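CsuC (Acinetobacter baumannii, PDB 6FJY) acts as the periplasmic chaperone of archaic chaperone-usher Csu pili, holding the tip adhesin subunit CsuE in a pre-assembly complex by donor-strand complementation. Local coordinates at residues Tyr9-Ala14 / Gly130-Ser135; Phe38-Asp43 / Ser87-Val92; Ala145-Gln150 / Lys171-Ser176; Glu162-Asn167 / Thr202-Ile207. One frame throughout, in Å; residues are numbered along the deposited sequence.

Contact 1: Tyr9-Ala14 / Gly130-Ser135; sequences YPKIEA and GLTEES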
# COMPACT_ATOMS: atom_id res chain seq x y z
N TYR A 9 -3.49 -0.63 1.71
CA TYR A 9 -3.95 0.00 2.95
C TYR A 9 -3.81 1.51 2.83
O TYR A 9 -3.03 2.13 3.56
CB TYR A 9 -3.18 -0.51 4.16
CG TYR A 9 -3.31 -2.00 4.41
CD1 TYR A 9 -4.55 -2.57 4.70
CD2 TYR A 9 -2.21 -2.83 4.35
CE1 TYR A 9 -4.67 -3.94 4.94
CE2 TYR A 9 -2.33 -4.19 4.59
CZ TYR A 9 -3.56 -4.74 4.87
OH TYR A 9 -3.66 -6.09 5.10
N PRO A 10 -4.54 2.13 1.91
CA PRO A 10 -4.42 3.58 1.73
C PRO A 10 -5.17 4.36 2.81
O PRO A 10 -6.06 3.85 3.49
CB PRO A 10 -5.03 3.81 0.35
CG PRO A 10 -6.09 2.76 0.27
CD PRO A 10 -5.53 1.56 0.99
N LYS A 11 -4.77 5.63 2.94
CA LYS A 11 -5.40 6.55 3.88
C LYS A 11 -5.14 7.97 3.42
O LYS A 11 -4.19 8.25 2.68
CB LYS A 11 -4.91 6.36 5.33
CG LYS A 11 -3.53 5.74 5.53
CD LYS A 11 -2.39 6.62 5.10
CE LYS A 11 -1.07 5.83 5.17
NZ LYS A 11 0.14 6.60 4.73
N ILE A 12 -6.03 8.87 3.85
CA ILE A 12 -5.99 10.29 3.56
C ILE A 12 -5.88 11.02 4.89
O ILE A 12 -6.83 11.00 5.69
CB ILE A 12 -7.23 10.75 2.79
CG1 ILE A 12 -7.55 9.75 1.67
CG2 ILE A 12 -7.03 12.15 2.22
CD1 ILE A 12 -8.75 10.13 0.81
N GLU A 13 -4.74 11.66 5.15
CA GLU A 13 -4.53 12.32 6.43
C GLU A 13 -5.37 13.60 6.50
O GLU A 13 -5.96 14.07 5.51
CB GLU A 13 -3.05 12.61 6.65
CG GLU A 13 -2.15 11.37 6.57
CD GLU A 13 -2.28 10.43 7.74
OE1 GLU A 13 -2.97 10.78 8.72
OE2 GLU A 13 -1.69 9.34 7.68
N ALA A 14 -5.41 14.18 7.71
CA ALA A 14 -6.26 15.35 7.95
C ALA A 14 -5.83 16.54 7.10
O ALA A 14 -6.67 17.30 6.62
CB ALA A 14 -6.26 15.72 9.43
N GLY A 130 -1.33 7.33 11.96
CA GLY A 130 -0.24 6.87 12.80
C GLY A 130 0.86 6.13 12.06
O GLY A 130 1.80 5.66 12.71
N LEU A 131 0.77 6.00 10.74
CA LEU A 131 1.81 5.32 9.98
C LEU A 131 2.88 6.29 9.48
O LEU A 131 3.90 5.83 8.94
CB LEU A 131 1.19 4.57 8.78
CG LEU A 131 0.14 3.51 9.14
CD1 LEU A 131 -0.15 2.59 7.97
CD2 LEU A 131 0.54 2.71 10.36
N THR A 132 2.69 7.59 9.67
CA THR A 132 3.70 8.59 9.36
C THR A 132 4.11 9.28 10.65
O THR A 132 3.38 9.28 11.64
CB THR A 132 3.18 9.64 8.35
OG1 THR A 132 2.22 10.49 8.98
CG2 THR A 132 2.50 8.95 7.18
N GLU A 133 5.32 9.86 10.63
CA GLU A 133 5.80 10.61 11.79
C GLU A 133 4.83 11.72 12.16
O GLU A 133 4.48 11.91 13.33
CB GLU A 133 7.19 11.17 11.51
N GLU A 134 4.36 12.47 11.15
CA GLU A 134 3.45 13.58 11.41
C GLU A 134 2.14 13.10 12.00
O GLU A 134 1.61 13.72 12.93
CB GLU A 134 3.22 14.37 10.12
CG GLU A 134 2.69 15.78 10.35
CD GLU A 134 2.72 16.63 9.09
OE1 GLU A 134 2.67 16.06 7.98
OE2 GLU A 134 2.79 17.88 9.22
N SER A 135 1.59 12.01 11.47
CA SER A 135 0.33 11.50 12.00
C SER A 135 0.52 10.85 13.36
O SER A 135 -0.42 10.80 14.16
CB SER A 135 -0.31 10.50 11.03
OG SER A 135 0.52 9.37 10.84
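E13 folds back onto S135 through two successive bends: CG stands anti to the carbonyl carbon (chi1 -56°), and a second turn at chi2 (-72°) swings the carboxylate down onto the serine. OE1 then rests 3.5 Å from S135 CB, with OE2 of the same carboxylate 3.8 Å from that carbon. K11 also bends at chi2, which carries its long arm along the start of the segment 130-135. Its CE lies 4.4 Å from L131 CD1, and its NZ stops 4.1 Å from T132 CG2, so the ammonium end meets a methyl and not an oxygen there. Between the two arms, T132 CG2 is also 4.2 Å from E13 OE2.

No hydrogen bond crosses directly between the segments; the polar link passes through S129, whose backbone N donates to E13 OE1. Inside 130-135, T132 takes the N-cap position of helix 133-140, and its OG1 donates to S135 OG over 2.8 Å. A weak bond from G130 N reaches the same serine oxygen. The first turn is thereby tied together just below the carboxylate. On the far side, I12 binds by its backbone to strand 109-123, which fixes 9-14 on the Ig-like sandwich.

K11 NZ and E13 OE2 are 4.4 Å apart, too far for a hydrogen bond, yet the lysine probably helps to stabilise the negative charge. The buried carboxylate takes the S129 N-H, and packing of E13 and K11 does the rest in joining strand 11-12 to the start of the helix, whose N-terminus may also favour the negative charge.

Contact 2: Phe38-Asp43 / Ser87-Val92; sequences FKWNQD and SYRLIV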
# COMPACT_ATOMS: atom_id res chain seq x y z
N PHE A 38 -17.04 2.94 -1.38
CA PHE A 38 -18.22 2.80 -0.55
C PHE A 38 -17.89 3.21 0.88
O PHE A 38 -16.77 3.04 1.35
CB PHE A 38 -18.73 1.35 -0.56
CG PHE A 38 -19.25 0.91 -1.90
CD1 PHE A 38 -20.58 1.10 -2.23
CD2 PHE A 38 -18.41 0.32 -2.83
CE1 PHE A 38 -21.06 0.69 -3.46
CE2 PHE A 38 -18.89 -0.09 -4.06
CZ PHE A 38 -20.21 0.10 -4.37
N LYS A 39 -18.89 3.78 1.55
CA LYS A 39 -18.77 4.06 2.97
C LYS A 39 -18.99 2.77 3.73
O LYS A 39 -19.82 1.94 3.35
CB LYS A 39 -19.76 5.13 3.40
CG LYS A 39 -19.37 5.86 4.67
CD LYS A 39 -20.12 7.18 4.80
CE LYS A 39 -19.64 8.00 5.99
NZ LYS A 39 -20.35 9.32 6.08
N TRP A 40 -18.20 2.58 4.78
CA TRP A 40 -18.11 1.33 5.52
C TRP A 40 -18.48 1.60 6.97
O TRP A 40 -17.83 2.41 7.64
CB TRP A 40 -16.70 0.77 5.39
CG TRP A 40 -16.40 -0.48 6.14
CD1 TRP A 40 -17.28 -1.37 6.66
CD2 TRP A 40 -15.09 -0.99 6.44
NE1 TRP A 40 -16.60 -2.40 7.28
CE2 TRP A 40 -15.26 -2.18 7.16
CE3 TRP A 40 -13.79 -0.54 6.17
CZ2 TRP A 40 -14.18 -2.94 7.61
CZ3 TRP A 40 -12.72 -1.28 6.63
CH2 TRP A 40 -12.93 -2.48 7.35
N ASN A 41 -19.50 0.91 7.47
CA ASN A 41 -19.92 1.05 8.85
C ASN A 41 -20.22 -0.34 9.39
O ASN A 41 -20.33 -1.30 8.64
CB ASN A 41 -21.15 1.96 9.01
CG ASN A 41 -22.40 1.40 8.33
OD1 ASN A 41 -23.10 0.56 8.88
ND2 ASN A 41 -22.68 1.89 7.12
N GLN A 42 -20.27 -0.44 10.71
CA GLN A 42 -20.66 -1.71 11.32
C GLN A 42 -21.92 -1.53 12.16
O GLN A 42 -21.98 -1.94 13.33
CB GLN A 42 -19.50 -2.29 12.13
CG GLN A 42 -18.33 -2.79 11.27
CD GLN A 42 -17.13 -3.25 12.09
OE1 GLN A 42 -16.90 -2.79 13.20
NE2 GLN A 42 -16.35 -4.15 11.53
N ASP A 43 -22.96 -0.99 11.54
CA ASP A 43 -24.25 -0.81 12.18
C ASP A 43 -25.05 -2.10 12.01
O ASP A 43 -24.98 -2.75 10.97
CB ASP A 43 -24.99 0.38 11.57
CG ASP A 43 -24.35 1.71 11.91
OD1 ASP A 43 -23.69 1.81 12.97
OD2 ASP A 43 -24.47 2.66 11.10
N SER A 87 -14.33 5.43 7.66
CA SER A 87 -13.98 4.16 7.05
C SER A 87 -14.68 4.02 5.71
O SER A 87 -15.83 4.43 5.56
CB SER A 87 -14.36 3.01 7.98
OG SER A 87 -13.81 3.22 9.27
N TYR A 88 -13.97 3.45 4.74
CA TYR A 88 -14.50 3.25 3.41
C TYR A 88 -13.93 1.95 2.86
O TYR A 88 -12.93 1.43 3.37
CB TYR A 88 -14.11 4.40 2.47
CG TYR A 88 -14.50 5.77 2.93
CD1 TYR A 88 -13.66 6.49 3.78
CD2 TYR A 88 -15.66 6.38 2.48
CE1 TYR A 88 -13.98 7.75 4.20
CE2 TYR A 88 -15.99 7.66 2.90
CZ TYR A 88 -15.15 8.34 3.76
OH TYR A 88 -15.47 9.60 4.18
N ARG A 89 -14.54 1.44 1.79
CA ARG A 89 -13.99 0.30 1.06
C ARG A 89 -13.75 0.76 -0.36
O ARG A 89 -14.68 1.27 -1.01
CB ARG A 89 -14.92 -0.91 1.05
CG ARG A 89 -15.26 -1.51 2.43
CD ARG A 89 -14.10 -2.12 3.19
NE ARG A 89 -13.48 -3.24 2.51
CZ ARG A 89 -12.64 -4.09 3.09
NH1 ARG A 89 -12.32 -3.94 4.37
NH2 ARG A 89 -12.11 -5.07 2.39
N LEU A 90 -12.51 0.63 -0.82
CA LEU A 90 -12.18 0.82 -2.23
C LEU A 90 -12.42 -0.50 -2.95
O LEU A 90 -11.89 -1.54 -2.54
CB LEU A 90 -10.72 1.26 -2.37
CG LEU A 90 -10.12 1.23 -3.77
CD1 LEU A 90 -10.89 2.13 -4.69
CD2 LEU A 90 -8.65 1.60 -3.75
N ILE A 91 -13.23 -0.47 -4.01
CA ILE A 91 -13.57 -1.66 -4.78
C ILE A 91 -13.13 -1.45 -6.22
O ILE A 91 -13.70 -0.61 -6.94
CB ILE A 91 -15.06 -1.99 -4.73
CG1 ILE A 91 -15.56 -2.17 -3.29
CG2 ILE A 91 -15.31 -3.28 -5.51
CD1 ILE A 91 -14.96 -3.34 -2.59
N VAL A 92 -12.15 -2.23 -6.67
CA VAL A 92 -11.72 -2.17 -8.06
C VAL A 92 -11.88 -3.54 -8.71
O VAL A 92 -11.41 -4.56 -8.18
CB VAL A 92 -10.29 -1.59 -8.22
CG1 VAL A 92 -9.70 -1.17 -6.88
CG2 VAL A 92 -9.40 -2.50 -9.04
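W40 and R89 meet over one face of the indole in this antiparallel strand pair. The indole is thrown out with CG anti to the backbone N (chi1 177°), while R89 bends at both chi2 and chi3, so that its chain curls back over the ring. R89 CD presses on that face, 3.4 Å from W40 CE3, in a CH-pi contact offset toward the rim. The guanidinium follows as a cation-pi partner, R89 CZ standing 4.7 Å from the centroid of the six-membered ring. It stands nearly upright on the indole, the planes 85° apart, and points NH1 down to W40 CH2 at 3.4 Å. Its other end is held by S117 OG, and NH2 also makes a salt bridge to the backbone of the other protein chain, probably its C-terminal carboxylate, which basic residues also anchor in PapD-like chaperones.

F38 lies on the R89 side of the sheet and crosses I91 at about a right angle, CD2 touching I91 CG1 at 3.8 Å. The opposite face carries K39 and Y88: Y88 CD2 lies 3.9 Å from K39 CA, and both polar ends go to E54. F38 and R89 form a hydrogen-bonded pair, with F38 N to R89 O at 2.9 Å and R89 N to F38 O at 2.8 Å; K39 and Y88 form the neighbouring non-hydrogen-bonded pair, beyond which W40 N donates to S87 O at 3.1 Å.

Strand 85-95 continues the sheet to strand 109-123, strand 48-50 flanks 31-41, and Y196 meets the W40 ring edge-to-face.

Contact 3: Ala145-Gln150 / Lys171-Ser176; sequences AKPVLQ and KFARLS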
# COMPACT_ATOMS: atom_id res chain seq x y z
N ALA A 145 -7.09 8.02 20.29
CA ALA A 145 -6.62 7.73 18.93
C ALA A 145 -5.97 6.34 18.89
O ALA A 145 -4.80 6.16 18.55
CB ALA A 145 -5.66 8.81 18.46
N LYS A 146 -6.78 5.35 19.27
CA LYS A 146 -6.39 3.95 19.35
C LYS A 146 -7.65 3.13 19.49
O LYS A 146 -8.73 3.69 19.72
CB LYS A 146 -5.45 3.71 20.55
CG LYS A 146 -6.10 4.09 21.89
CD LYS A 146 -5.13 3.96 23.05
CE LYS A 146 -4.69 2.52 23.27
NZ LYS A 146 -3.71 2.44 24.40
N PRO A 147 -7.58 1.82 19.28
CA PRO A 147 -8.74 0.97 19.60
C PRO A 147 -8.82 0.67 21.08
O PRO A 147 -7.80 0.43 21.74
CB PRO A 147 -8.48 -0.29 18.77
CG PRO A 147 -7.00 -0.34 18.58
CD PRO A 147 -6.57 1.11 18.48
N VAL A 148 -10.04 0.68 21.61
CA VAL A 148 -10.33 0.30 23.00
C VAL A 148 -11.40 -0.77 22.94
O VAL A 148 -12.58 -0.47 22.69
CB VAL A 148 -10.81 1.49 23.86
CG1 VAL A 148 -11.09 1.02 25.26
CG2 VAL A 148 -9.77 2.61 23.88
N LEU A 149 -11.01 -2.02 23.18
CA LEU A 149 -11.85 -3.15 22.81
C LEU A 149 -12.41 -3.86 24.04
O LEU A 149 -11.69 -4.11 25.01
CB LEU A 149 -11.09 -4.15 21.93
CG LEU A 149 -10.52 -3.59 20.63
CD1 LEU A 149 -9.90 -4.69 19.77
CD2 LEU A 149 -11.60 -2.87 19.84
N GLN A 150 -13.69 -4.20 23.97
CA GLN A 150 -14.37 -4.99 24.97
C GLN A 150 -15.12 -6.12 24.26
O GLN A 150 -15.48 -6.00 23.09
CB GLN A 150 -15.35 -4.13 25.78
CG GLN A 150 -14.72 -3.41 26.93
CD GLN A 150 -15.62 -2.36 27.52
OE1 GLN A 150 -16.84 -2.42 27.36
NE2 GLN A 150 -15.02 -1.37 28.17
N LYS A 171 -10.08 4.96 16.69
CA LYS A 171 -9.41 4.29 15.57
C LYS A 171 -9.79 2.82 15.55
O LYS A 171 -10.17 2.23 16.56
CB LYS A 171 -7.89 4.41 15.63
CG LYS A 171 -7.34 5.80 15.34
CD LYS A 171 -5.85 5.78 15.12
CE LYS A 171 -5.50 5.35 13.69
NZ LYS A 171 -5.69 3.90 13.47
N PHE A 172 -9.73 2.24 14.35
CA PHE A 172 -10.09 0.84 14.14
C PHE A 172 -9.03 -0.11 14.70
O PHE A 172 -7.87 0.25 14.90
CB PHE A 172 -10.28 0.55 12.65
CG PHE A 172 -8.99 0.59 11.85
CD1 PHE A 172 -8.47 1.80 11.41
CD2 PHE A 172 -8.30 -0.58 11.56
CE1 PHE A 172 -7.28 1.84 10.67
CE2 PHE A 172 -7.11 -0.54 10.82
CZ PHE A 172 -6.60 0.67 10.38
N ALA A 173 -9.46 -1.35 14.91
CA ALA A 173 -8.59 -2.46 15.24
C ALA A 173 -8.71 -3.50 14.13
O ALA A 173 -9.82 -3.82 13.69
CB ALA A 173 -8.97 -3.09 16.59
N ARG A 174 -7.56 -3.98 13.65
CA ARG A 174 -7.51 -5.10 12.71
C ARG A 174 -6.93 -6.28 13.50
O ARG A 174 -5.71 -6.35 13.73
CB ARG A 174 -6.70 -4.77 11.45
CG ARG A 174 -6.75 -5.88 10.39
CD ARG A 174 -6.09 -5.53 9.04
NE ARG A 174 -5.01 -4.56 9.17
CZ ARG A 174 -5.02 -3.34 8.64
NH1 ARG A 174 -6.05 -2.92 7.92
NH2 ARG A 174 -4.00 -2.53 8.84
N LEU A 175 -7.80 -7.17 13.94
CA LEU A 175 -7.43 -8.28 14.80
C LEU A 175 -7.19 -9.53 13.96
O LEU A 175 -7.92 -9.81 13.01
CB LEU A 175 -8.53 -8.55 15.82
CG LEU A 175 -8.91 -7.40 16.74
CD1 LEU A 175 -10.03 -7.86 17.65
CD2 LEU A 175 -7.71 -6.91 17.55
N SER A 176 -6.15 -10.28 14.33
CA SER A 176 -5.74 -11.48 13.60
C SER A 176 -5.96 -12.73 14.44
O SER A 176 -6.78 -13.58 14.07
CB SER A 176 -4.29 -11.36 13.13
OG SER A 176 -3.40 -11.13 14.22
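P147 meets A173, and L149 meets A173 and L175, at the margin of the core of the second Ig-like domain, where the start of strand 149-154, from a five-strand sheet, faces strand 173-175 of the small two-strand sheet. No hydrogen bond joins the segments; the contact is side-chain and CA-H...O packing.

K171 begins the contact. Its CB lies against the K146 backbone, 3.9 Å from K146 N; CG moves on to the carbonyl carbon of A145; and CD reaches A145 O at 3.6 Å. Bends at chi3 (81°) and chi4 (-75°) then turn the chain away from 145-150, and NZ ends at a long, weak ion pair with E85. The lysine is thus used here for its methylenes, laid over the A145-K146 peptide.

One step further, P147 CA makes a CA-H...O contact with K171 O, while P147 CG faces F172 O at 3.8 Å. N167 braces both backbones: its ND2 donates to K171 O and its OD1 accepts from V148 N.

Deeper in, A173 CB is shared by two neighbours, P147 CB at 3.6 Å and L149 CD1. I234 and I236 of strand 232-238 and L165 of strand 162-167 pack around this cluster. L149 and L175 approach tip to tip, with L149 CD1 sitting 3.8 Å from L175 CD1.

Contact 4: Glu162-Asn167 / Thr202-Ile207; sequences ELYLKN and TVKFAI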
# COMPACT_ATOMS: atom_id res chain seq x y z
N GLU A 162 -22.34 -16.35 19.68
CA GLU A 162 -21.75 -15.26 18.92
C GLU A 162 -20.91 -14.37 19.83
O GLU A 162 -21.39 -13.95 20.89
CB GLU A 162 -22.83 -14.42 18.22
CG GLU A 162 -23.54 -15.12 17.06
CD GLU A 162 -24.56 -14.21 16.39
OE1 GLU A 162 -25.02 -13.24 17.03
OE2 GLU A 162 -24.89 -14.44 15.21
N LEU A 163 -19.67 -14.11 19.42
CA LEU A 163 -18.76 -13.25 20.15
C LEU A 163 -18.99 -11.81 19.71
O LEU A 163 -18.97 -11.51 18.51
CB LEU A 163 -17.30 -13.64 19.92
CG LEU A 163 -16.26 -12.69 20.53
CD1 LEU A 163 -16.39 -12.62 22.03
CD2 LEU A 163 -14.84 -13.07 20.13
N TYR A 164 -19.17 -10.92 20.68
CA TYR A 164 -19.37 -9.50 20.42
C TYR A 164 -18.09 -8.75 20.80
O TYR A 164 -17.56 -8.94 21.89
CB TYR A 164 -20.55 -8.95 21.23
CG TYR A 164 -21.93 -9.45 20.82
CD1 TYR A 164 -22.32 -10.76 21.05
CD2 TYR A 164 -22.85 -8.59 20.24
CE1 TYR A 164 -23.58 -11.21 20.68
CE2 TYR A 164 -24.11 -9.02 19.88
CZ TYR A 164 -24.48 -10.33 20.10
OH TYR A 164 -25.74 -10.75 19.74
N LEU A 165 -17.62 -7.89 19.89
CA LEU A 165 -16.46 -7.04 20.14
C LEU A 165 -16.88 -5.59 19.98
O LEU A 165 -17.49 -5.22 18.97
CB LEU A 165 -15.32 -7.38 19.18
CG LEU A 165 -14.20 -8.29 19.69
CD1 LEU A 165 -14.71 -9.26 20.70
CD2 LEU A 165 -13.56 -9.03 18.52
N LYS A 166 -16.55 -4.76 20.96
CA LYS A 166 -16.89 -3.35 20.92
C LYS A 166 -15.61 -2.53 20.93
O LYS A 166 -14.65 -2.85 21.63
CB LYS A 166 -17.78 -2.94 22.11
CG LYS A 166 -18.12 -1.46 22.11
CD LYS A 166 -18.96 -1.05 23.30
CE LYS A 166 -20.36 -1.61 23.26
NZ LYS A 166 -21.07 -1.31 24.54
N ASN A 167 -15.59 -1.49 20.10
CA ASN A 167 -14.49 -0.55 20.05
C ASN A 167 -15.01 0.80 20.53
O ASN A 167 -15.89 1.39 19.90
CB ASN A 167 -13.93 -0.44 18.63
CG ASN A 167 -12.60 0.23 18.58
OD1 ASN A 167 -12.19 0.90 19.52
ND2 ASN A 167 -11.89 0.06 17.46
N THR A 202 -19.55 -1.80 17.23
CA THR A 202 -19.61 -3.13 17.79
C THR A 202 -19.95 -4.11 16.67
O THR A 202 -20.79 -3.81 15.82
CB THR A 202 -20.66 -3.25 18.92
OG1 THR A 202 -20.35 -2.35 19.99
CG2 THR A 202 -20.74 -4.69 19.47
N VAL A 203 -19.26 -5.26 16.65
CA VAL A 203 -19.54 -6.32 15.69
C VAL A 203 -19.59 -7.65 16.43
O VAL A 203 -19.09 -7.79 17.54
CB VAL A 203 -18.50 -6.40 14.56
CG1 VAL A 203 -18.94 -5.56 13.39
CG2 VAL A 203 -17.14 -5.97 15.05
N LYS A 204 -20.20 -8.63 15.77
CA LYS A 204 -20.34 -9.97 16.34
C LYS A 204 -19.86 -11.02 15.35
O LYS A 204 -19.90 -10.82 14.13
CB LYS A 204 -21.79 -10.26 16.77
CG LYS A 204 -22.87 -9.89 15.77
CD LYS A 204 -24.24 -10.14 16.38
CE LYS A 204 -25.38 -9.83 15.43
NZ LYS A 204 -26.71 -10.13 16.07
N PHE A 205 -19.40 -12.15 15.89
CA PHE A 205 -18.85 -13.21 15.05
C PHE A 205 -19.50 -14.55 15.39
O PHE A 205 -20.46 -14.61 16.16
CB PHE A 205 -17.34 -13.33 15.27
CG PHE A 205 -16.55 -12.18 14.73
CD1 PHE A 205 -16.99 -11.47 13.63
CD2 PHE A 205 -15.37 -11.81 15.33
CE1 PHE A 205 -16.26 -10.40 13.14
CE2 PHE A 205 -14.63 -10.75 14.84
CZ PHE A 205 -15.07 -10.04 13.74
N ALA A 206 -18.98 -15.63 14.80
CA ALA A 206 -19.50 -16.98 14.97
C ALA A 206 -18.47 -17.79 15.75
O ALA A 206 -17.32 -17.90 15.31
CB ALA A 206 -19.80 -17.63 13.62
N ILE A 207 -18.87 -18.36 16.89
CA ILE A 207 -17.92 -19.07 17.74
C ILE A 207 -18.55 -20.30 18.38
O ILE A 207 -19.65 -20.71 18.02
CB ILE A 207 -17.34 -18.14 18.83
CG1 ILE A 207 -18.47 -17.42 19.57
CG2 ILE A 207 -16.34 -17.15 18.25
CD1 ILE A 207 -18.71 -17.95 20.95
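T202, L163 and K204 give the largest buried areas in this antiparallel pairing, which lies at an edge of the five-strand sheet of the second Ig-like domain. T202 works with both branches. CG2, anti to the backbone N, drops to 3.3 Å from L165 O, while OG1 lies across the K166 chain, 3.2 Å from K166 CG, so the lysine's methylenes run past the hydroxyl. T202 and K166 form a non-hydrogen-bonded pair; at the adjacent hydrogen-bonded pair V203 N donates to L165 O, and L165 N returns the bond to V203 O at 2.8 Å.

L163 contributes by both its backbone and its CB. Its O accepts from F205 N at 2.7 Å and also receives a CA-H...O contact from K204. The return bond, L163 N to F205 O, is weak. L163 CB packs on I207 CG1 at 4.0 Å.

K204 has CG between its backbone N and carbonyl carbon (chi1 47°), which sends an extended chain alongside Y164, both pointing the same way. The tyrosine ring takes K204 CB over the centre of one face, a CH-pi contact only 9° off the ring normal, and L45 touches both side chains. Farther out, the chain crosses E162, whose OE1 is buried by the contact and has no hydrogen-bond partner in the model. That oxygen lies 3.3 Å from K204 CD, and what links it to the ammonium is a long salt bridge, E162 OE1 to K204 NZ at 3.7 Å.

In the fold
Strand 11-12 of contact 1 and both strands of contact 2 lie in the large N-terminal sheet; strand 149-154 of contact 3 and both strands of contact 4 lie in the five-strand sheet, while 173-175 is in a two-strand sheet. This is consistent with the two Ig-like domains of a PapD-type chaperone. Along the chain, contact 2 falls between the two segments of contact 1; contacts 3 and 4 come later, with alternating segments. The centres of contacts 1 and 4 are about 27 Å apart, those of 3 and 4 about 13 Å. Among the contacts themselves, the halves touch through Y9 with R174 and Q42 with V203. Contact 2 also reaches the bound subunit through R89.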